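PDB 7LR8: uncharacterized protein ScGH5_18 from Streptomyces cattleya, which probably hydrolyses the beta-1,4 bond of Manb1-4GlcNAc as a family 5 glycosidase of bacterial N-glycan breakdown. Local coordinates for residues Arg115-Val125 and Pro165-Trp176. The protein carries 1 engineered substitution. Sequence-based numbering, arbitrary orientation.
With AE3 (2-(2-ethoxyethoxy)ethanol), chain F.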
loop_
_atom_site.group_PDB
_atom_site.type_symbol
_atom_site.label_atom_id
_atom_site.label_comp_id
_atom_site.label_asym_id
_atom_site.label_seq_id
_atom_site.Cartn_x
_atom_site.Cartn_y
_atom_site.Cartn_z
ATOM N N ARG B 115 5.060 3.593 -10.619
ATOM C CA ARG B 115 6.220 2.794 -10.245
ATOM C C ARG B 115 7.504 3.563 -10.510
ATOM O O ARG B 115 7.800 3.924 -11.655
ATOM C CB ARG B 115 6.226 1.478 -11.010
ATOM C CG ARG B 115 7.372 0.560 -10.630
ATOM C CD ARG B 115 7.270 0.081 -9.170
ATOM N NE ARG B 115 8.378 -0.792 -8.796
ATOM C CZ ARG B 115 8.348 -2.115 -8.896
ATOM N NH1 ARG B 115 7.267 -2.726 -9.382
ATOM N NH2 ARG B 115 9.406 -2.834 -8.524
ATOM N N ARG B 116 8.264 3.812 -9.448
ATOM C CA ARG B 116 9.491 4.596 -9.518
ATOM C C ARG B 116 10.477 3.977 -8.544
ATOM O O ARG B 116 10.146 3.794 -7.371
ATOM C CB ARG B 116 9.240 6.070 -9.179
ATOM C CG ARG B 116 8.470 6.819 -10.251
ATOM C CD ARG B 116 8.182 8.245 -9.837
ATOM N NE ARG B 116 7.135 8.347 -8.829
ATOM C CZ ARG B 116 6.662 9.503 -8.365
ATOM N NH1 ARG B 116 7.156 10.667 -8.822
ATOM N NH2 ARG B 116 5.690 9.504 -7.463
ATOM N N ASN B 117 11.665 3.642 -9.047
ATOM C CA ASN B 117 12.650 2.866 -8.291
ATOM C C ASN B 117 12.961 3.527 -6.946
ATOM O O ASN B 117 13.286 4.718 -6.890
ATOM C CB ASN B 117 13.912 2.724 -9.162
ATOM C CG ASN B 117 14.954 1.783 -8.578
ATOM O OD1 ASN B 117 15.408 1.980 -7.467
ATOM N ND2 ASN B 117 15.366 0.774 -9.356
ATOM N N LEU B 118 12.863 2.731 -5.860
ATOM C CA LEU B 118 13.011 3.249 -4.499
ATOM C C LEU B 118 14.394 3.814 -4.256
ATOM O O LEU B 118 14.571 4.661 -3.369
ATOM C CB LEU B 118 12.749 2.143 -3.462
ATOM C CG LEU B 118 11.316 1.654 -3.334
ATOM C CD1 LEU B 118 11.268 0.601 -2.208
ATOM C CD2 LEU B 118 10.369 2.823 -3.064
ATOM N N PHE B 119 15.387 3.351 -5.013
ATOM C CA PHE B 119 16.768 3.722 -4.764
ATOM C C PHE B 119 17.328 4.739 -5.749
ATOM O O PHE B 119 18.339 5.374 -5.430
ATOM C CB PHE B 119 17.650 2.480 -4.792
ATOM C CG PHE B 119 17.196 1.401 -3.855
ATOM C CD1 PHE B 119 17.399 1.529 -2.495
ATOM C CD2 PHE B 119 16.541 0.270 -4.335
ATOM C CE1 PHE B 119 16.978 0.540 -1.620
ATOM C CE2 PHE B 119 16.122 -0.737 -3.464
ATOM C CZ PHE B 119 16.338 -0.590 -2.106
ATOM N N THR B 120 16.712 4.916 -6.922
ATOM C CA THR B 120 17.266 5.780 -7.966
ATOM C C THR B 120 16.326 6.857 -8.497
ATOM O O THR B 120 16.813 7.786 -9.165
ATOM C CB THR B 120 17.749 4.955 -9.174
ATOM O OG1 THR B 120 16.624 4.339 -9.825
ATOM C CG2 THR B 120 18.766 3.889 -8.739
ATOM N N ASP B 121 15.015 6.762 -8.283
ATOM C CA ASP B 121 14.134 7.762 -8.882
ATOM C C ASP B 121 14.355 9.113 -8.216
ATOM O O ASP B 121 14.243 9.215 -6.997
ATOM C CB ASP B 121 12.666 7.385 -8.753
ATOM C CG ASP B 121 11.768 8.426 -9.386
ATOM O OD1 ASP B 121 11.545 8.333 -10.621
ATOM O OD2 ASP B 121 11.327 9.365 -8.675
ATOM N N PRO B 122 14.617 10.181 -8.982
ATOM C CA PRO B 122 14.945 11.465 -8.336
ATOM C C PRO B 122 13.862 11.966 -7.400
ATOM O O PRO B 122 14.174 12.524 -6.343
ATOM C CB PRO B 122 15.146 12.419 -9.527
ATOM C CG PRO B 122 15.401 11.531 -10.701
ATOM C CD PRO B 122 14.628 10.266 -10.452
ATOM N N ASP B 123 12.592 11.811 -7.767
ATOM C CA ASP B 123 11.527 12.371 -6.943
ATOM C C ASP B 123 11.219 11.489 -5.733
ATOM O O ASP B 123 10.982 12.011 -4.639
ATOM C CB ASP B 123 10.277 12.610 -7.792
ATOM C CG ASP B 123 10.493 13.706 -8.837
ATOM O OD1 ASP B 123 11.168 14.707 -8.505
ATOM O OD2 ASP B 123 10.004 13.560 -9.980
ATOM N N VAL B 124 11.254 10.163 -5.891
ATOM C CA VAL B 124 11.044 9.284 -4.738
ATOM C C VAL B 124 12.162 9.468 -3.727
ATOM O O VAL B 124 11.917 9.529 -2.515
ATOM C CB VAL B 124 10.941 7.819 -5.183
ATOM C CG1 VAL B 124 10.986 6.869 -3.931
ATOM C CG2 VAL B 124 9.671 7.616 -5.991
ATOM N N VAL B 125 13.400 9.567 -4.212
ATOM C CA VAL B 125 14.553 9.696 -3.330
ATOM C C VAL B 125 14.528 11.036 -2.613
ATOM O O VAL B 125 14.838 11.123 -1.423
ATOM C CB VAL B 125 15.857 9.487 -4.120
ATOM C CG1 VAL B 125 17.072 9.900 -3.282
ATOM C CG2 VAL B 125 15.985 8.035 -4.520
ATOM N N PRO B 165 11.683 -6.808 -7.578
ATOM C CA PRO B 165 12.647 -5.898 -6.964
ATOM C C PRO B 165 12.865 -4.632 -7.780
ATOM O O PRO B 165 12.616 -4.575 -8.990
ATOM C CB PRO B 165 13.926 -6.730 -6.904
ATOM C CG PRO B 165 13.806 -7.646 -8.087
ATOM C CD PRO B 165 12.340 -7.975 -8.188
ATOM N N ASP B 166 13.323 -3.606 -7.060
ATOM C CA ASP B 166 13.860 -2.373 -7.644
ATOM C C ASP B 166 15.366 -2.566 -7.720
ATOM O O ASP B 166 16.080 -2.379 -6.726
ATOM C CB ASP B 166 13.517 -1.151 -6.798
ATOM C CG ASP B 166 12.095 -0.697 -6.972
ATOM O OD1 ASP B 166 11.485 -1.052 -7.999
ATOM O OD2 ASP B 166 11.592 0.012 -6.080
ATOM N N ARG B 167 15.854 -2.936 -8.895
ATOM C CA ARG B 167 17.246 -3.325 -9.028
ATOM C C ARG B 167 18.165 -2.111 -8.976
ATOM O O ARG B 167 17.828 -1.029 -9.469
ATOM C CB ARG B 167 17.451 -4.113 -10.320
ATOM C CG ARG B 167 16.778 -5.478 -10.247
ATOM C CD ARG B 167 17.223 -6.436 -11.335
ATOM N NE ARG B 167 16.471 -7.685 -11.250
ATOM C CZ ARG B 167 15.226 -7.836 -11.694
ATOM N NH1 ARG B 167 14.594 -6.819 -12.265
ATOM N NH2 ARG B 167 14.612 -9.006 -11.572
ATOM N N VAL B 168 19.333 -2.293 -8.365
ATOM C CA VAL B 168 20.326 -1.234 -8.247
ATOM C C VAL B 168 21.706 -1.863 -8.273
ATOM O O VAL B 168 21.894 -3.007 -7.852
ATOM C CB VAL B 168 20.147 -0.414 -6.949
ATOM C CG1 VAL B 168 19.092 0.629 -7.149
ATOM C CG2 VAL B 168 19.815 -1.348 -5.770
ATOM N N THR B 169 22.679 -1.098 -8.748
ATOM C CA THR B 169 24.063 -1.523 -8.661
ATOM C C THR B 169 24.568 -1.248 -7.251
ATOM O O THR B 169 23.961 -0.471 -6.513
ATOM C CB THR B 169 24.928 -0.778 -9.675
ATOM O OG1 THR B 169 25.062 0.598 -9.283
ATOM C CG2 THR B 169 24.312 -0.856 -11.065
ATOM N N PRO B 170 25.664 -1.889 -6.845
ATOM C CA PRO B 170 26.249 -1.544 -5.539
ATOM C C PRO B 170 26.611 -0.074 -5.420
ATOM O O PRO B 170 26.394 0.526 -4.362
ATOM C CB PRO B 170 27.481 -2.455 -5.464
ATOM C CG PRO B 170 27.100 -3.645 -6.303
ATOM C CD PRO B 170 26.314 -3.070 -7.447
ATOM N N GLU B 171 27.127 0.539 -6.490
ATOM C CA GLU B 171 27.467 1.958 -6.424
ATOM C C GLU B 171 26.229 2.817 -6.181
ATOM O O GLU B 171 26.283 3.791 -5.419
ATOM C CB GLU B 171 28.180 2.400 -7.704
ATOM C CG GLU B 171 28.747 3.815 -7.625
ATOM C CD GLU B 171 28.826 4.505 -8.979
ATOM O OE1 GLU B 171 28.820 3.799 -10.011
ATOM O OE2 GLU B 171 28.892 5.754 -9.011
ATOM N N GLN B 172 25.106 2.479 -6.829
ATOM C CA GLN B 172 23.874 3.225 -6.602
ATOM C C GLN B 172 23.343 3.003 -5.191
ATOM O O GLN B 172 22.796 3.927 -4.577
ATOM C CB GLN B 172 22.818 2.830 -7.629
ATOM C CG GLN B 172 23.149 3.252 -9.047
ATOM C CD GLN B 172 22.194 2.653 -10.064
ATOM O OE1 GLN B 172 21.774 1.508 -9.935
ATOM N NE2 GLN B 172 21.850 3.430 -11.084
ATOM N N ALA B 173 23.496 1.787 -4.665
ATOM C CA ALA B 173 23.069 1.516 -3.295
ATOM C C ALA B 173 23.857 2.366 -2.300
ATOM O O ALA B 173 23.279 2.970 -1.385
ATOM C CB ALA B 173 23.222 0.024 -2.982
ATOM N N GLY B 174 25.183 2.410 -2.460
ATOM C CA GLY B 174 26.005 3.211 -1.566
ATOM C C GLY B 174 25.690 4.691 -1.655
ATOM O O GLY B 174 25.634 5.388 -0.636
ATOM N N ASP B 175 25.481 5.193 -2.874
ATOM C CA ASP B 175 25.118 6.597 -3.050
ATOM C C ASP B 175 23.782 6.909 -2.383
ATOM O O ASP B 175 23.632 7.956 -1.740
ATOM C CB ASP B 175 25.071 6.950 -4.538
ATOM C CG ASP B 175 26.456 7.086 -5.162
ATOM O OD1 ASP B 175 27.434 7.300 -4.426
ATOM O OD2 ASP B 175 26.561 6.995 -6.404
ATOM N N TRP B 176 22.801 6.011 -2.527
ATOM C CA TRP B 176 21.497 6.202 -1.897
ATOM C C TRP B 176 21.623 6.232 -0.380
ATOM O O TRP B 176 21.058 7.107 0.287
ATOM C CB TRP B 176 20.543 5.085 -2.331
ATOM C CG TRP B 176 19.170 5.206 -1.769
ATOM C CD1 TRP B 176 18.158 6.015 -2.227
ATOM C CD2 TRP B 176 18.645 4.501 -0.646
ATOM N NE1 TRP B 176 17.033 5.840 -1.453
ATOM C CE2 TRP B 176 17.304 4.911 -0.479
ATOM C CE3 TRP B 176 19.177 3.545 0.233
ATOM C CZ2 TRP B 176 16.492 4.423 0.545
ATOM C CZ3 TRP B 176 18.359 3.039 1.249
ATOM C CH2 TRP B 176 17.034 3.475 1.393
HETATM C C1 AE3 F . 21.561 14.535 -7.695
HETATM C C2 AE3 F . 20.918 13.796 -8.865
HETATM O O2 AE3 F . 19.561 13.584 -8.603
HETATM C C3 AE3 F . 19.120 12.309 -8.966
HETATM C C4 AE3 F . 18.790 11.518 -7.703
HETATM O O3 AE3 F . 18.972 10.150 -7.936
HETATM C C5 AE3 F . 18.613 9.332 -6.858
HETATM C C6 AE3 F . 19.861 8.902 -6.089
HETATM O O4 AE3 F . 20.158 9.849 -5.099
HETATM O O HOH W 1 9.256 1.167 -6.762
HETATM O O HOH W 2 21.093 5.654 -6.104
#
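Trp176 holds CG anti to its backbone N (chi1 -179°), which turns one indole face toward Phe119. Phe119 has CG anti to its carbonyl carbon (chi1 -54°), and its ring edge points at that face, CD1 over the centre. The two form a T-shaped pair, with Phe119 CD1 3.7 Å from Trp176 CD2 and planes 83° apart. Phe119 CA adds a CH-pi contact over the five-membered ring. Val125 CG2 meets the indole at its edge. Gln128, later in helix 122-139, accepts from Trp176 NE1 and donates to Leu118 O, tying its helix to both the loop and helix 170-187.

Asp166 carries the polar half. Arg115 grips it side-on, with both nitrogens on one oxygen: NH2 lies 2.8 Å and NE 3.2 Å from Asp166 OD1. The NE bond uses the syn lone pair, whereas NH2 comes from above the carboxylate plane. Asp164 makes a second salt bridge to Arg115. The other oxygen, Asp166 OD2, accepts from Leu118 N at 3.0 Å, from the opposite side of the plane to NH2. The Asn117 amide stacks on the carboxylate. Its ND2 donates to Arg167 O (3.1 Å), while OD1 accepts from Phe119 N in the carbonyl plane. Both ends of the amide are thus held, which should fix its rotation.

In one conformer, Val168 CG1 touches both Phe119 CB and Thr120 CG2. The amide end of Gln172 packs on the same methyl. A water donates to both Phe119 O and Gln172 O. Val125 CG1 touches the bound 2-(2-ethoxyethoxy)ethanol, 3.6 Å from its O4.

Asn117 closes an Asx turn, Asp121 N-caps helix 122-139, and Thr169 with Gln172 forms a capping box on helix 170-187. The contact joins the loops leading into two successive helices of the (beta/alpha)8 barrel expected of family 5 glycoside hydrolases.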